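Local coordinates for protein acyl-CoA dehydrogenase (Mycobacterium thermoresistibile, PDB 3PFD) that probably catalyses the flavin-dependent α,β-dehydrogenation of saturated acyl-CoA thioesters to 2,3-dehydroacyl-CoA, passing the electrons to an acceptor, at residues 138-143 / 165-170. Residues are numbered along the deposited sequence; the frame is centred on the assembly and turned at random.
Sequences LSEREA and GSKCWI. With FDA (dihydroflavine-adenine dinucleotide), chain B.
Glu140 and Lys167 bring the backbones closest, CA to CA 4.7 Å, where the directions of 138-141 and 166-170 lie 111° apart, and a single backbone bond, Cys168 N to Ser139 O (3.1 Å), ties them together. Lys167 bends at chi2 (-68°), which carries its aliphatic part past Ser139 O and sets NZ between two acceptors of the loop: Leu138 O at 3.0 Å, approached from above the carbonyl plane, and Glu140 OE2 at 2.8 Å, a salt bridge met on the anti side of the carboxylate. Met182 O takes a third bond from NZ, while Arg151 N and Thr152 OG1 hold the carboxylate. Where the type I turn from Glu140 to Ala143 begins, Cys168 lies against one face of the Arg141 guanidinium, with SG 3.4 Å from Arg141 N. Arg141 then reaches over the Trp169 indole in a cation-pi contact, NH1 3.3 Å from CZ2, the two planes 73° apart; Glu212 and Glu224 bind its NH2. The indole's opposite face meets the flavin's ribityl chain, and at its edge NE1 donates to a water that also bonds Glu140 O and O2P of the cofactor's pyrophosphate. Ser139 OG accepts from flavin N1 (2.7 Å), and Leu138 N and Ser139 N both donate to O2. This is the flavin site of the acyl-CoA dehydrogenase middle β-domain: the loop holds the pyrimidine end by hydrogen bonds, while Ile170 and Trp169 pack against the cofactor.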
loop_
_atom_site.group_PDB
_atom_site.type_symbol
_atom_site.label_atom_id
_atom_site.label_comp_id
_atom_site.label_asym_id
_atom_site.label_seq_id
_atom_site.Cartn_x
_atom_site.Cartn_y
_atom_site.Cartn_z
ATOM N N LEU C 138 5.470 -32.985 6.487
ATOM C CA LEU C 138 4.258 -33.041 5.685
ATOM C C LEU C 138 4.560 -32.858 4.193
ATOM O O LEU C 138 4.138 -33.679 3.367
ATOM C CB LEU C 138 3.246 -31.974 6.151
ATOM C CG LEU C 138 1.960 -31.817 5.314
ATOM C CD1 LEU C 138 0.933 -32.848 5.713
ATOM C CD2 LEU C 138 1.367 -30.408 5.486
ATOM N N SER C 139 5.281 -31.781 3.865
ATOM C CA SER C 139 5.526 -31.355 2.480
ATOM C C SER C 139 6.360 -32.335 1.636
ATOM O O SER C 139 7.227 -33.043 2.151
ATOM C CB SER C 139 6.224 -29.985 2.461
ATOM O OG SER C 139 5.512 -28.979 3.186
ATOM N N GLU C 140 6.112 -32.327 0.324
ATOM C CA GLU C 140 6.918 -33.079 -0.649
ATOM C C GLU C 140 7.163 -32.147 -1.811
ATOM O O GLU C 140 6.560 -31.066 -1.874
ATOM C CB GLU C 140 6.222 -34.383 -1.108
ATOM C CG GLU C 140 5.939 -35.301 0.042
ATOM C CD GLU C 140 5.202 -36.562 -0.335
ATOM O OE1 GLU C 140 4.999 -36.800 -1.541
ATOM O OE2 GLU C 140 4.832 -37.319 0.591
ATOM N N ARG C 141 8.049 -32.542 -2.723
ATOM C CA ARG C 141 8.394 -31.658 -3.842
ATOM C C ARG C 141 7.146 -31.291 -4.632
ATOM O O ARG C 141 6.992 -30.141 -5.032
ATOM C CB ARG C 141 9.448 -32.266 -4.778
ATOM C CG ARG C 141 10.852 -32.288 -4.231
ATOM C CD ARG C 141 11.405 -30.862 -3.930
ATOM N NE ARG C 141 12.634 -30.982 -3.169
ATOM C CZ ARG C 141 13.264 -30.006 -2.521
ATOM N NH1 ARG C 141 12.788 -28.777 -2.507
ATOM N NH2 ARG C 141 14.385 -30.283 -1.864
ATOM N N GLU C 142 6.251 -32.261 -4.819
ATOM C CA GLU C 142 5.052 -32.037 -5.598
ATOM C C GLU C 142 3.793 -31.851 -4.740
ATOM O O GLU C 142 2.689 -31.784 -5.246
ATOM C CB GLU C 142 4.889 -33.160 -6.629
ATOM C CG GLU C 142 6.183 -33.387 -7.505
ATOM C CD GLU C 142 6.593 -32.144 -8.328
ATOM O OE1 GLU C 142 7.783 -31.805 -8.382
ATOM O OE2 GLU C 142 5.695 -31.506 -8.925
ATOM N N ALA C 143 3.977 -31.714 -3.436
ATOM C CA ALA C 143 2.853 -31.483 -2.534
ATOM C C ALA C 143 3.240 -30.451 -1.503
ATOM O O ALA C 143 3.723 -30.784 -0.416
ATOM C CB ALA C 143 2.390 -32.798 -1.868
ATOM N N GLY C 165 8.919 -43.503 0.992
ATOM C CA GLY C 165 8.791 -42.249 0.247
ATOM C C GLY C 165 9.858 -41.253 0.659
ATOM O O GLY C 165 10.980 -41.637 1.039
ATOM N N SER C 166 9.508 -39.973 0.570
ATOM C CA SER C 166 10.406 -38.904 0.944
ATOM C C SER C 166 9.643 -37.617 1.198
ATOM O O SER C 166 8.575 -37.382 0.627
ATOM C CB SER C 166 11.461 -38.674 -0.144
ATOM O OG SER C 166 10.854 -38.267 -1.347
ATOM N N LYS C 167 10.227 -36.781 2.050
ATOM C CA LYS C 167 9.683 -35.464 2.340
ATOM C C LYS C 167 10.731 -34.398 2.050
ATOM O O LYS C 167 11.919 -34.715 1.852
ATOM C CB LYS C 167 9.236 -35.384 3.799
ATOM C CG LYS C 167 8.128 -36.372 4.174
ATOM C CD LYS C 167 6.805 -36.007 3.477
ATOM C CE LYS C 167 5.643 -36.778 4.099
ATOM N NZ LYS C 167 4.388 -36.622 3.295
ATOM N N CYS C 168 10.303 -33.140 2.026
ATOM C CA CYS C 168 11.245 -32.035 1.877
ATOM C C CYS C 168 10.762 -30.806 2.598
ATOM O O CYS C 168 9.594 -30.733 3.007
ATOM C CB CYS C 168 11.518 -31.719 0.402
ATOM S SG CYS C 168 10.124 -31.089 -0.474
ATOM N N TRP C 169 11.666 -29.835 2.721
ATOM C CA TRP C 169 11.441 -28.597 3.461
ATOM C C TRP C 169 11.346 -28.783 4.975
ATOM O O TRP C 169 10.746 -27.936 5.657
ATOM C CB TRP C 169 10.174 -27.848 2.987
ATOM C CG TRP C 169 10.053 -27.570 1.499
ATOM C CD1 TRP C 169 9.041 -27.988 0.663
ATOM C CD2 TRP C 169 10.929 -26.772 0.696
ATOM N NE1 TRP C 169 9.247 -27.502 -0.614
ATOM C CE2 TRP C 169 10.405 -26.769 -0.623
ATOM C CE3 TRP C 169 12.122 -26.078 0.952
ATOM C CZ2 TRP C 169 11.027 -26.081 -1.679
ATOM C CZ3 TRP C 169 12.734 -25.379 -0.098
ATOM C CH2 TRP C 169 12.187 -25.398 -1.396
ATOM N N ILE C 170 11.960 -29.835 5.514
ATOM C CA ILE C 170 11.727 -30.195 6.917
ATOM C C ILE C 170 12.650 -29.416 7.848
ATOM O O ILE C 170 13.860 -29.657 7.918
ATOM C CB ILE C 170 11.814 -31.740 7.168
ATOM C CG1 ILE C 170 10.864 -32.515 6.236
ATOM C CG2 ILE C 170 11.587 -32.082 8.668
ATOM C CD1 ILE C 170 9.403 -31.918 6.098
HETATM P PA FDA B . 3.494 -23.928 -4.054
HETATM O O1A FDA B . 2.334 -24.601 -3.374
HETATM O O2A FDA B . 4.031 -24.454 -5.362
HETATM O O5B FDA B . 3.087 -22.380 -4.248
HETATM C C5B FDA B . 3.637 -21.551 -5.277
HETATM C C4B FDA B . 2.837 -20.242 -5.342
HETATM O O4B FDA B . 1.497 -20.497 -5.779
HETATM C C3B FDA B . 2.711 -19.579 -3.968
HETATM O O3B FDA B . 2.695 -18.159 -4.169
HETATM C C2B FDA B . 1.342 -20.029 -3.486
HETATM O O2B FDA B . 0.755 -19.118 -2.551
HETATM C C1B FDA B . 0.573 -20.061 -4.787
HETATM N N9A FDA B . -0.628 -20.918 -4.719
HETATM C C8A FDA B . -0.652 -22.260 -4.625
HETATM N N7A FDA B . -1.941 -22.683 -4.601
HETATM C C5A FDA B . -2.738 -21.589 -4.675
HETATM C C6A FDA B . -4.131 -21.408 -4.682
HETATM N N6A FDA B . -4.970 -22.486 -4.591
HETATM N N1A FDA B . -4.629 -20.145 -4.776
HETATM C C2A FDA B . -3.782 -19.094 -4.850
HETATM N N3A FDA B . -2.436 -19.229 -4.852
HETATM C C4A FDA B . -1.893 -20.470 -4.754
HETATM N N1 FDA B . 6.892 -28.182 5.347
HETATM C C2 FDA B . 6.924 -29.232 6.224
HETATM O O2 FDA B . 6.270 -30.288 6.008
HETATM N N3 FDA B . 7.674 -29.151 7.344
HETATM C C4 FDA B . 8.394 -28.039 7.616
HETATM O O4 FDA B . 9.073 -28.038 8.657
HETATM C C4X FDA B . 8.365 -26.930 6.746
HETATM N N5 FDA B . 9.163 -25.860 6.936
HETATM C C5X FDA B . 9.549 -25.099 5.898
HETATM C C6 FDA B . 10.727 -24.340 5.951
HETATM C C7 FDA B . 11.150 -23.616 4.822
HETATM C C7M FDA B . 12.417 -22.788 4.879
HETATM C C8 FDA B . 10.387 -23.614 3.663
HETATM C C8M FDA B . 10.808 -22.830 2.432
HETATM C C9 FDA B . 9.220 -24.354 3.615
HETATM C C9A FDA B . 8.805 -25.106 4.719
HETATM N N10 FDA B . 7.760 -26.044 4.579
HETATM C C10 FDA B . 7.595 -27.026 5.592
HETATM C "C1'" FDA B . 7.035 -26.153 3.311
HETATM C "C2'" FDA B . 6.013 -25.022 3.136
HETATM O "O2'" FDA B . 4.855 -25.162 3.990
HETATM C "C3'" FDA B . 5.659 -24.946 1.665
HETATM O "O3'" FDA B . 6.758 -24.300 0.975
HETATM C "C4'" FDA B . 4.351 -24.172 1.417
HETATM O "O4'" FDA B . 3.229 -24.932 1.874
HETATM C "C5'" FDA B . 4.145 -23.847 -0.056
HETATM O "O5'" FDA B . 4.379 -25.022 -0.844
HETATM P P FDA B . 5.375 -24.924 -2.104
HETATM O O1P FDA B . 6.698 -24.400 -1.602
HETATM O O2P FDA B . 5.325 -26.232 -2.859
HETATM O O3P FDA B . 4.732 -23.747 -2.997
HETATM O O HOH W 1 7.120 -28.273 -2.283
#